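Local coordinates for protein alpha-/beta-galactoside alpha-2,3-sialyltransferase (Photobacterium phosphoreum, PDB 2ZWI) that probably transfers sialic acid from a CMP-linked donor to galactosides through an alpha-2,3 linkage, and is held here with CMP and a zinc ion bound, at residues I238-N243 / M321-F326; D316-M321 / N331-K336. One frame throughout, in Å; residues are numbered along the deposited sequence.

Contact 1. Residues I238-N243 / M321-F326. With C5P (cytidine-5'-monophosphate), chain C.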
ATOM      1  N   ILE A 238      -2.290   2.544  19.557  1.00 10.34           N
ATOM      2  CA  ILE A 238      -1.428   1.541  18.915  1.00  9.82           C
ATOM      3  C   ILE A 238      -0.054   2.125  18.586  1.00  9.92           C
ATOM      4  O   ILE A 238       0.048   3.147  17.890  1.00  9.28           O
ATOM      5  CB  ILE A 238      -2.057   0.956  17.626  1.00 10.44           C
ATOM      6  CG1 ILE A 238      -3.412   0.304  17.933  1.00 10.73           C
ATOM      7  CG2 ILE A 238      -1.088  -0.048  16.953  1.00 10.19           C
ATOM      8  CD1 ILE A 238      -4.111  -0.285  16.697  1.00  9.33           C
ATOM      9  N   PHE A 239       0.990   1.478  19.114  1.00  9.50           N
ATOM     10  CA  PHE A 239       2.363   1.780  18.746  1.00  9.16           C
ATOM     11  C   PHE A 239       2.707   1.019  17.487  1.00  9.11           C
ATOM     12  O   PHE A 239       2.617  -0.213  17.481  1.00  8.81           O
ATOM     13  CB  PHE A 239       3.346   1.356  19.845  1.00  9.25           C
ATOM     14  CG  PHE A 239       4.772   1.752  19.555  1.00  8.77           C
ATOM     15  CD1 PHE A 239       5.241   3.008  19.932  1.00  8.41           C
ATOM     16  CD2 PHE A 239       5.646   0.870  18.911  1.00  9.02           C
ATOM     17  CE1 PHE A 239       6.566   3.389  19.663  1.00  8.82           C
ATOM     18  CE2 PHE A 239       6.970   1.244  18.624  1.00  9.37           C
ATOM     19  CZ  PHE A 239       7.423   2.506  18.995  1.00  8.44           C
ATOM     20  N   ILE A 240       3.098   1.753  16.439  1.00  9.40           N
ATOM     21  CA  ILE A 240       3.501   1.168  15.158  1.00  9.72           C
ATOM     22  C   ILE A 240       4.988   0.823  15.183  1.00  9.78           C
ATOM     23  O   ILE A 240       5.840   1.697  15.106  1.00  9.41           O
ATOM     24  CB  ILE A 240       3.182   2.120  13.950  1.00  9.98           C
ATOM     25  CG1 ILE A 240       1.684   2.455  13.884  1.00 10.25           C
ATOM     26  CG2 ILE A 240       3.686   1.535  12.602  1.00  9.71           C
ATOM     27  CD1 ILE A 240       0.775   1.239  14.001  1.00 12.30           C
ATOM     28  N   GLY A 241       5.283  -0.467  15.294  1.00 10.46           N
ATOM     29  CA  GLY A 241       6.654  -0.944  15.340  1.00 10.51           C
ATOM     30  C   GLY A 241       7.336  -0.994  13.982  1.00 11.30           C
ATOM     31  O   GLY A 241       6.683  -0.967  12.930  1.00 10.31           O
ATOM     32  N   THR A 242       8.665  -1.074  14.013  1.00 11.17           N
ATOM     33  CA  THR A 242       9.439  -1.248  12.794  1.00 11.75           C
ATOM     34  C   THR A 242      10.328  -2.497  12.929  1.00 12.18           C
ATOM     35  O   THR A 242      10.165  -3.269  13.880  1.00 11.97           O
ATOM     36  CB  THR A 242      10.236   0.040  12.422  1.00 11.66           C
ATOM     37  OG1 THR A 242      10.794  -0.110  11.116  1.00 11.86           O
ATOM     38  CG2 THR A 242      11.364   0.318  13.433  1.00 11.84           C
ATOM     39  N   ASN A 243      11.247  -2.703  11.984  1.00 12.98           N
ATOM     40  CA  ASN A 243      12.211  -3.800  12.089  1.00 13.90           C
ATOM     41  C   ASN A 243      13.662  -3.289  12.222  1.00 14.79           C
ATOM     42  O   ASN A 243      13.912  -2.068  12.227  1.00 14.37           O
ATOM     43  CB  ASN A 243      12.047  -4.800  10.926  1.00 14.01           C
ATOM     44  CG  ASN A 243      12.172  -4.143   9.564  1.00 15.78           C
ATOM     45  OD1 ASN A 243      13.105  -3.386   9.310  1.00 15.64           O
ATOM     46  ND2 ASN A 243      11.228  -4.431   8.677  1.00 16.79           N
ATOM     47  N   MET A 321       6.993   4.495  14.650  1.00 12.62           N
ATOM     48  CA  MET A 321       8.163   4.593  13.798  1.00 12.59           C
ATOM     49  C   MET A 321       7.747   4.874  12.369  1.00 12.82           C
ATOM     50  O   MET A 321       6.685   4.426  11.940  1.00 12.78           O
ATOM     51  CB  MET A 321       8.950   3.271  13.873  1.00 13.53           C
ATOM     52  CG  MET A 321       9.016   2.639  15.299  1.00 12.67           C
ATOM     53  SD  MET A 321       9.860   3.736  16.466  1.00 16.40           S
ATOM     54  CE  MET A 321      11.352   4.119  15.514  1.00 12.70           C
ATOM     55  N   GLY A 322       8.575   5.624  11.641  1.00 12.69           N
ATOM     56  CA  GLY A 322       8.327   5.924  10.228  1.00 12.82           C
ATOM     57  C   GLY A 322       7.963   4.659   9.475  1.00 12.71           C
ATOM     58  O   GLY A 322       8.692   3.670   9.555  1.00 13.19           O
ATOM     59  N   SER A 323       6.827   4.695   8.769  1.00 12.58           N
ATOM     60  CA  SER A 323       6.208   3.501   8.164  1.00 11.70           C
ATOM     61  C   SER A 323       5.175   3.860   7.099  1.00 11.66           C
ATOM     62  O   SER A 323       4.502   4.887   7.195  1.00 11.75           O
ATOM     63  CB  SER A 323       5.509   2.667   9.248  1.00 11.46           C
ATOM     64  OG  SER A 323       4.930   1.486   8.719  1.00 10.67           O
ATOM     65  N   SER A 324       5.041   2.994   6.092  1.00 11.48           N
ATOM     66  CA  SER A 324       3.945   3.077   5.122  1.00 11.56           C
ATOM     67  C   SER A 324       2.560   3.060   5.768  1.00 11.81           C
ATOM     68  O   SER A 324       1.612   3.598   5.196  1.00 11.74           O
ATOM     69  CB  SER A 324       4.028   1.936   4.108  1.00 10.76           C
ATOM     70  OG  SER A 324       5.293   1.917   3.476  1.00 11.32           O
ATOM     71  N   VAL A 325       2.448   2.442   6.945  1.00 12.36           N
ATOM     72  CA  VAL A 325       1.174   2.368   7.696  1.00 12.77           C
ATOM     73  C   VAL A 325       0.489   3.734   7.845  1.00 13.06           C
ATOM     74  O   VAL A 325      -0.724   3.856   7.637  1.00 13.31           O
ATOM     75  CB  VAL A 325       1.374   1.743   9.109  1.00 13.18           C
ATOM     76  CG1 VAL A 325       0.157   1.999  10.011  1.00 12.54           C
ATOM     77  CG2 VAL A 325       1.643   0.257   9.002  1.00 12.64           C
ATOM     78  N   PHE A 326       1.268   4.758   8.189  1.00 13.37           N
ATOM     79  CA  PHE A 326       0.723   6.097   8.414  1.00 13.85           C
ATOM     80  C   PHE A 326       0.129   6.744   7.155  1.00 14.15           C
ATOM     81  O   PHE A 326      -0.659   7.672   7.274  1.00 14.23           O
ATOM     82  CB  PHE A 326       1.776   7.033   9.026  1.00 14.32           C
ATOM     83  CG  PHE A 326       2.269   6.608  10.392  1.00 14.98           C
ATOM     84  CD1 PHE A 326       1.564   6.957  11.551  1.00 15.23           C
ATOM     85  CD2 PHE A 326       3.455   5.889  10.523  1.00 13.58           C
ATOM     86  CE1 PHE A 326       2.038   6.583  12.826  1.00 14.90           C
ATOM     87  CE2 PHE A 326       3.936   5.514  11.781  1.00 13.33           C
ATOM     88  CZ  PHE A 326       3.225   5.853  12.940  1.00 14.06           C
TER
HETATM   89  O3P C5P C   1       6.969   0.183   7.592  1.00 13.32           O
HETATM   90  P   C5P C   1       6.913  -0.279   6.186  1.00 12.40           P
HETATM   91  O1P C5P C   1       6.913   0.932   5.303  1.00 15.01           O
HETATM   92  O2P C5P C   1       7.993  -1.302   5.961  1.00 13.79           O
HETATM   93  O5' C5P C   1       5.489  -0.987   6.029  1.00 12.47           O
HETATM   94  C5' C5P C   1       5.159  -1.788   4.897  1.00 13.08           C
HETATM   95  C4' C5P C   1       3.889  -2.552   5.234  1.00 11.37           C
HETATM   96  O4' C5P C   1       4.091  -3.374   6.399  1.00 12.31           O
HETATM   97  C3' C5P C   1       2.754  -1.618   5.628  1.00 11.25           C
HETATM   98  O3' C5P C   1       2.037  -1.153   4.491  1.00 12.50           O
HETATM   99  C2' C5P C   1       1.884  -2.498   6.488  1.00 10.86           C
HETATM  100  O2' C5P C   1       1.189  -3.454   5.680  1.00 11.33           O
HETATM  101  C1' C5P C   1       2.911  -3.332   7.224  1.00 10.13           C
HETATM  102  N1  C5P C   1       3.227  -2.891   8.589  1.00  9.59           N
HETATM  103  C2  C5P C   1       2.337  -3.245   9.626  1.00 10.05           C
HETATM  104  N3  C5P C   1       2.611  -2.909  10.902  1.00  9.10           N
HETATM  105  C4  C5P C   1       3.729  -2.216  11.203  1.00  8.47           C
HETATM  106  C5  C5P C   1       4.629  -1.853  10.209  1.00  8.66           C
HETATM  107  C6  C5P C   1       4.352  -2.212   8.882  1.00  9.40           C
HETATM  108  O2  C5P C   1       1.278  -3.856   9.367  1.00 10.90           O
HETATM  109  N4  C5P C   1       3.969  -1.908  12.500  1.00  9.36           N
HETATM  110  O   HOH W   1       8.893   0.918   9.317  1.00 11.22           O
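The rings of F239 and F326 both meet the opposite segment obliquely. On F239 the partner is M321: its SD lies 3.7 Å from F239 CZ and 66° off the ring normal, a Met-aromatic contact in which the flexible thioether fits against the ring. F326 presents its CZ to I240 CG1 (3.8 Å), the two side chains lying alongside each other but pointing opposite ways, while M321 O and S323 N lie in plane at the F326 ring edge. The third flat group is the cytosine of CMP. One of its faces receives V325 CG2, 3.5 Å above N1, and I240 CG2, 3.5 Å above the amino N4. I240 suits this double duty: with CG2 anti to the backbone N and CG1 beside it (chi1 -58°), one branch meets the base and the other meets F326. M321 N donates to I240 O in the carbonyl plane, extending the pairing of two parallel strands of a GT-B Rossmann-like domain to their C-terminal ends, where the nucleotide binds. There G241 O accepts a bond from cytosine N4 (2.9 Å), consistent with recognition of the amino group. S323, ahead of a short helix, accepts from V325 N as a cap. S323 OG also donates to CMP O3P (2.7 Å). S324 grips O1P with its backbone N (2.9 Å) and its OG (2.6 Å), and the start of the helix may add favourable polarity. Water 1 joins T242 OG1, G322 O and phosphate O3P.

Contact 2. Residues D316-M321 / N331-K336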
ATOM      1  N   ASP A 316      -7.992   4.868  18.960  1.00 13.80           N
ATOM      2  CA  ASP A 316      -8.240   6.282  19.098  1.00 13.74           C
ATOM      3  C   ASP A 316      -7.042   7.090  18.636  1.00 13.03           C
ATOM      4  O   ASP A 316      -7.190   8.206  18.119  1.00 12.55           O
ATOM      5  CB  ASP A 316      -8.599   6.609  20.545  1.00 14.54           C
ATOM      6  CG  ASP A 316      -9.919   5.998  20.949  1.00 16.48           C
ATOM      7  OD1 ASP A 316     -10.957   6.488  20.456  1.00 19.72           O
ATOM      8  OD2 ASP A 316      -9.919   5.017  21.725  1.00 17.56           O
ATOM      9  N   ALA A 317      -5.858   6.509  18.804  1.00 11.54           N
ATOM     10  CA  ALA A 317      -4.630   7.213  18.540  1.00 11.34           C
ATOM     11  C   ALA A 317      -3.533   6.255  18.157  1.00 11.56           C
ATOM     12  O   ALA A 317      -3.597   5.047  18.436  1.00 11.13           O
ATOM     13  CB  ALA A 317      -4.203   8.055  19.758  1.00 10.78           C
ATOM     14  N   VAL A 318      -2.506   6.822  17.538  1.00 11.93           N
ATOM     15  CA  VAL A 318      -1.430   6.051  16.973  1.00 12.06           C
ATOM     16  C   VAL A 318      -0.142   6.838  17.177  1.00 11.84           C
ATOM     17  O   VAL A 318      -0.174   8.053  17.392  1.00 11.25           O
ATOM     18  CB  VAL A 318      -1.757   5.775  15.475  1.00 12.93           C
ATOM     19  CG1 VAL A 318      -1.056   6.762  14.529  1.00 13.38           C
ATOM     20  CG2 VAL A 318      -1.490   4.344  15.117  1.00 13.79           C
ATOM     21  N   GLY A 319       0.982   6.131  17.172  1.00 11.77           N
ATOM     22  CA  GLY A 319       2.307   6.748  17.214  1.00 11.77           C
ATOM     23  C   GLY A 319       3.341   5.664  16.983  1.00 11.81           C
ATOM     24  O   GLY A 319       3.032   4.476  17.076  1.00 11.24           O
ATOM     25  N   GLY A 320       4.565   6.052  16.651  1.00 11.84           N
ATOM     26  CA  GLY A 320       5.606   5.056  16.505  1.00 12.08           C
ATOM     27  C   GLY A 320       6.649   5.446  15.503  1.00 12.45           C
ATOM     28  O   GLY A 320       7.116   6.576  15.493  1.00 12.40           O
ATOM     29  N   MET A 321       6.993   4.495  14.650  1.00 12.62           N
ATOM     30  CA  MET A 321       8.163   4.593  13.798  1.00 12.59           C
ATOM     31  C   MET A 321       7.747   4.874  12.369  1.00 12.82           C
ATOM     32  O   MET A 321       6.685   4.426  11.940  1.00 12.78           O
ATOM     33  CB  MET A 321       8.950   3.271  13.873  1.00 13.53           C
ATOM     34  CG  MET A 321       9.016   2.639  15.299  1.00 12.67           C
ATOM     35  SD  MET A 321       9.860   3.736  16.466  1.00 16.40           S
ATOM     36  CE  MET A 321      11.352   4.119  15.514  1.00 12.70           C
ATOM     37  N   ASN A 331      -7.387   9.958   8.681  1.00 15.70           N
ATOM     38  CA  ASN A 331      -6.942  11.163   9.402  1.00 15.58           C
ATOM     39  C   ASN A 331      -7.758  11.507  10.658  1.00 15.35           C
ATOM     40  O   ASN A 331      -7.430  12.454  11.368  1.00 14.49           O
ATOM     41  CB  ASN A 331      -6.826  12.378   8.454  1.00 15.94           C
ATOM     42  CG  ASN A 331      -8.156  12.775   7.812  1.00 16.71           C
ATOM     43  OD1 ASN A 331      -8.179  13.425   6.761  1.00 17.71           O
ATOM     44  ND2 ASN A 331      -9.259  12.396   8.435  1.00 17.29           N
ATOM     45  N   THR A 332      -8.811  10.724  10.918  1.00 14.78           N
ATOM     46  CA  THR A 332      -9.609  10.814  12.152  1.00 14.61           C
ATOM     47  C   THR A 332      -8.870  10.204  13.344  1.00 14.55           C
ATOM     48  O   THR A 332      -9.179  10.512  14.495  1.00 14.78           O
ATOM     49  CB  THR A 332     -10.940  10.032  12.021  1.00 14.55           C
ATOM     50  OG1 THR A 332     -10.651   8.742  11.491  1.00 13.74           O
ATOM     51  CG2 THR A 332     -11.911  10.741  11.085  1.00 14.84           C
ATOM     52  N   VAL A 333      -7.925   9.303  13.086  1.00 14.76           N
ATOM     53  CA  VAL A 333      -7.098   8.782  14.181  1.00 14.83           C
ATOM     54  C   VAL A 333      -5.940   9.740  14.487  1.00 14.50           C
ATOM     55  O   VAL A 333      -5.201  10.141  13.595  1.00 14.92           O
ATOM     56  CB  VAL A 333      -6.717   7.245  14.037  1.00 15.08           C
ATOM     57  CG1 VAL A 333      -6.976   6.717  12.636  1.00 16.66           C
ATOM     58  CG2 VAL A 333      -5.308   6.916  14.545  1.00 15.39           C
ATOM     59  N   GLU A 334      -5.831  10.142  15.742  1.00 14.35           N
ATOM     60  CA  GLU A 334      -4.790  11.075  16.167  1.00 14.90           C
ATOM     61  C   GLU A 334      -3.390  10.467  16.068  1.00 14.09           C
ATOM     62  O   GLU A 334      -3.143   9.386  16.589  1.00 13.72           O
ATOM     63  CB  GLU A 334      -5.056  11.539  17.596  1.00 14.74           C
ATOM     64  CG  GLU A 334      -3.982  12.502  18.141  1.00 16.77           C
ATOM     65  CD  GLU A 334      -4.037  12.678  19.656  1.00 17.58           C
ATOM     66  OE1 GLU A 334      -4.780  11.936  20.339  1.00 22.10           O
ATOM     67  OE2 GLU A 334      -3.317  13.560  20.170  1.00 21.75           O
ATOM     68  N   ASN A 335      -2.475  11.172  15.406  1.00 14.00           N
ATOM     69  CA  ASN A 335      -1.069  10.776  15.370  1.00 14.12           C
ATOM     70  C   ASN A 335      -0.290  11.541  16.446  1.00 13.92           C
ATOM     71  O   ASN A 335      -0.116  12.749  16.330  1.00 14.78           O
ATOM     72  CB  ASN A 335      -0.484  11.059  13.984  1.00 14.46           C
ATOM     73  CG  ASN A 335       0.904  10.456  13.779  1.00 15.74           C
ATOM     74  OD1 ASN A 335       1.550  10.721  12.769  1.00 20.68           O
ATOM     75  ND2 ASN A 335       1.367   9.658  14.728  1.00 16.78           N
ATOM     76  N   LYS A 336       0.166  10.850  17.488  1.00 12.92           N
ATOM     77  CA  LYS A 336       0.832  11.523  18.600  1.00 12.21           C
ATOM     78  C   LYS A 336       2.307  11.867  18.364  1.00 11.70           C
ATOM     79  O   LYS A 336       2.792  12.879  18.871  1.00 11.12           O
ATOM     80  CB  LYS A 336       0.656  10.745  19.914  1.00 12.58           C
ATOM     81  CG  LYS A 336      -0.778  10.739  20.438  1.00 11.83           C
ATOM     82  CD  LYS A 336      -0.828  10.282  21.878  1.00 13.27           C
ATOM     83  CE  LYS A 336      -2.246  10.200  22.398  1.00 13.73           C
ATOM     84  NZ  LYS A 336      -2.910  11.512  22.434  1.00 15.46           N
TER
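K336 runs back along the sheet past A317 on the neighbouring strand. Its CB lies 3.8 Å from V318 O, CG passes the same carbonyl, and CE rests on A317 CB at 3.9 Å. The chain is extended as far as CE and then bends (chi4 -64°), which brings NZ to E334 OE1 at 2.8 Å in a salt bridge, the ammonium coming from 41° above the carboxylate plane. A small alanine is apt beneath this pair: the aliphatic part of the lysine packs on it while the charged ends meet beyond it, where E334 is exposed and K336 partly so. The backbones form a parallel ladder, with V318 N donating to E334 O (2.8 Å) and V318 O accepting from K336 N (2.8 Å). Both strands belong to a beta-alpha-beta unit whose helix, 325-328, makes the crossover. A317 and E334 share one face of the sheet, V318 and N335 the opposite one. V318 CB meets V333 CG2 at 3.8 Å, an apolar pair of branched side chains in the loop just before strand 334-336. N335, with CG anti to the backbone N (chi1 -170°), swings its ND2 back to V318 O for a weak, long bond of 3.5 Å.

In the fold
From the N terminus, the chain first lays down a separate seven-stranded parallel sheet, then enters the second sheet at strand 236-240. Contact 1 closes a long loop: 77 residues, including helix 249-259, strand 275-279 and helix 305-310, intervene before M321-F326 returns beside I238-N243. Contact 2 closes a much shorter one, with nine residues around helix 325-328 between its segments. The two cross rather than nest, because D316-M321 precedes M321-F326 and N331-K336 follows it; M321 belongs to both. Strand 317-321 lies between strands 236-240 and 334-340, bonded to the first through I238 and I240. Together the contacts tie three adjacent strands to the nucleotide-binding turn at the C-terminal end of strand 317-321.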